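Local structure of prefoldin beta subunit 1 (Thermococcus sp., 2ZQM) at residues L22-V25 and V26-Q30. The protein acts as a molecular chaperone that stabilises a range of proteins and seems to serve archaeal de novo folding without ATP. Residues are numbered along the deposited sequence; the frame is centred on the assembly and turned at random.
Sequences LQLV and VQQKQ
With CG set anti to the carbonyl carbon, Gln28 (chi1 -64°) runs back along the helix and brings its amide carbon up to Leu24, which stands out from the helix with CG anti to the backbone N (chi1 172°). The leucine's branch point, CG, sits 4.2 Å from Gln28 CD, while the glutamine CG packs against the carbonyl oxygen of Leu24. Beyond it the amide oxygen OE1 comes to 3.7 Å from CA of Val25, with Val25 CG2 a looser second neighbour, the contact being one of shape and not of hydrogen bonding. Glutamine suits the place because it joins an aliphatic stem to a polar end on a partly exposed flank. Replacing Gln28 by alanine removes the amide that lies against Leu24 CG and would probably leave that flank of the leucine, and the Leu24 carbonyl oxygen, less covered.

One residue back, Gln23 and Gln27 lie side by side and point the same way, their amide planes 86° apart. Their NE2 atoms, both donors, do not bond to each other; one water accepts from Gln23 NE2 at 2.9 Å and from Gln27 NE2 at 2.7 Å, both weak bonds. Elsewhere, Leu22 CD1 meets Val26 CG2 at 3.9 Å, branched apolar groups suited to the interface with helix 68-111, where Leu22 touches Asn97 and Leu100 and Val26 touches Glu93. Lys29 is long enough to touch Leu86 and still bring NZ to a salt bridge with Glu93.

Beneath all this, four backbone bonds, from Val26 N to Leu22 O (2.8 Å) through Lys29 N to Val25 O, are those of the alpha helix 6-47. Leu22, Val26 and Lys29 facing helix 68-111, with Gln23, Leu24 and Gln27 on the exposed side, are characteristic of the antiparallel coiled coil of a prefoldin subunit.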
loop_
_atom_site.group_PDB
_atom_site.type_symbol
_atom_site.label_atom_id
_atom_site.label_comp_id
_atom_site.label_asym_id
_atom_site.label_seq_id
_atom_site.Cartn_x
_atom_site.Cartn_y
_atom_site.Cartn_z
ATOM N N LEU A 22 -20.256 -6.969 -7.350
ATOM C CA LEU A 22 -20.027 -6.126 -8.531
ATOM C C LEU A 22 -18.960 -5.072 -8.230
ATOM O O LEU A 22 -18.109 -4.757 -9.065
ATOM C CB LEU A 22 -21.330 -5.437 -8.965
ATOM C CG LEU A 22 -21.241 -4.410 -10.105
ATOM C CD1 LEU A 22 -20.830 -5.086 -11.397
ATOM C CD2 LEU A 22 -22.592 -3.729 -10.285
ATOM N N GLN A 23 -19.024 -4.507 -7.035
ATOM C CA GLN A 23 -18.046 -3.512 -6.633
ATOM C C GLN A 23 -16.635 -4.110 -6.783
ATOM O O GLN A 23 -15.722 -3.464 -7.304
ATOM C CB GLN A 23 -18.313 -3.118 -5.182
ATOM C CG GLN A 23 -17.633 -1.854 -4.716
ATOM C CD GLN A 23 -17.939 -1.558 -3.259
ATOM O OE1 GLN A 23 -19.093 -1.631 -2.829
ATOM N NE2 GLN A 23 -16.910 -1.221 -2.493
ATOM N N LEU A 24 -16.461 -5.348 -6.333
ATOM C CA LEU A 24 -15.160 -6.008 -6.427
ATOM C C LEU A 24 -14.748 -6.242 -7.883
ATOM O O LEU A 24 -13.615 -5.929 -8.279
ATOM C CB LEU A 24 -15.184 -7.343 -5.676
ATOM C CG LEU A 24 -13.950 -8.247 -5.832
ATOM C CD1 LEU A 24 -12.695 -7.545 -5.287
ATOM C CD2 LEU A 24 -14.198 -9.564 -5.099
ATOM N N VAL A 25 -15.662 -6.786 -8.682
ATOM C CA VAL A 25 -15.369 -7.048 -10.090
ATOM C C VAL A 25 -14.965 -5.766 -10.795
ATOM O O VAL A 25 -14.036 -5.751 -11.611
ATOM C CB VAL A 25 -16.594 -7.678 -10.812
ATOM C CG1 VAL A 25 -16.403 -7.657 -12.335
ATOM C CG2 VAL A 25 -16.774 -9.128 -10.338
ATOM N N VAL A 26 -15.656 -4.680 -10.472
ATOM C CA VAL A 26 -15.348 -3.391 -11.082
ATOM C C VAL A 26 -13.959 -2.919 -10.653
ATOM O O VAL A 26 -13.198 -2.371 -11.460
ATOM C CB VAL A 26 -16.429 -2.348 -10.721
ATOM C CG1 VAL A 26 -15.963 -0.938 -11.098
ATOM C CG2 VAL A 26 -17.709 -2.679 -11.478
ATOM N N GLN A 27 -13.613 -3.138 -9.389
ATOM C CA GLN A 27 -12.286 -2.751 -8.926
ATOM C C GLN A 27 -11.238 -3.613 -9.644
ATOM O O GLN A 27 -10.157 -3.132 -9.981
ATOM C CB GLN A 27 -12.158 -2.942 -7.414
ATOM C CG GLN A 27 -13.177 -2.153 -6.602
ATOM C CD GLN A 27 -13.077 -2.415 -5.105
ATOM O OE1 GLN A 27 -12.818 -3.540 -4.673
ATOM N NE2 GLN A 27 -13.307 -1.378 -4.307
ATOM N N GLN A 28 -11.543 -4.890 -9.875
ATOM C CA GLN A 28 -10.582 -5.749 -10.561
ATOM C C GLN A 28 -10.436 -5.289 -11.994
ATOM O O GLN A 28 -9.328 -5.254 -12.539
ATOM C CB GLN A 28 -11.025 -7.226 -10.547
ATOM C CG GLN A 28 -11.089 -7.842 -9.160
ATOM C CD GLN A 28 -11.671 -9.248 -9.154
ATOM O OE1 GLN A 28 -12.637 -9.537 -9.856
ATOM N NE2 GLN A 28 -11.097 -10.116 -8.340
ATOM N N LYS A 29 -11.562 -4.937 -12.611
ATOM C CA LYS A 29 -11.552 -4.476 -13.988
ATOM C C LYS A 29 -10.732 -3.187 -14.127
ATOM O O LYS A 29 -9.928 -3.035 -15.059
ATOM C CB LYS A 29 -12.985 -4.229 -14.472
ATOM C CG LYS A 29 -13.068 -3.870 -15.956
ATOM C CD LYS A 29 -14.461 -3.437 -16.387
ATOM C CE LYS A 29 -14.868 -2.128 -15.737
ATOM N NZ LYS A 29 -16.171 -1.661 -16.276
ATOM N N GLN A 30 -10.932 -2.260 -13.197
ATOM C CA GLN A 30 -10.216 -0.992 -13.237
ATOM C C GLN A 30 -8.712 -1.149 -13.017
ATOM O O GLN A 30 -7.920 -0.395 -13.575
ATOM C CB GLN A 30 -10.817 -0.029 -12.215
ATOM C CG GLN A 30 -12.266 0.282 -12.504
ATOM C CD GLN A 30 -12.894 1.209 -11.482
ATOM O OE1 GLN A 30 -12.488 1.246 -10.317
ATOM N NE2 GLN A 30 -13.907 1.949 -11.911
HETATM O O HOH W 1 -15.393 0.329 -4.421
#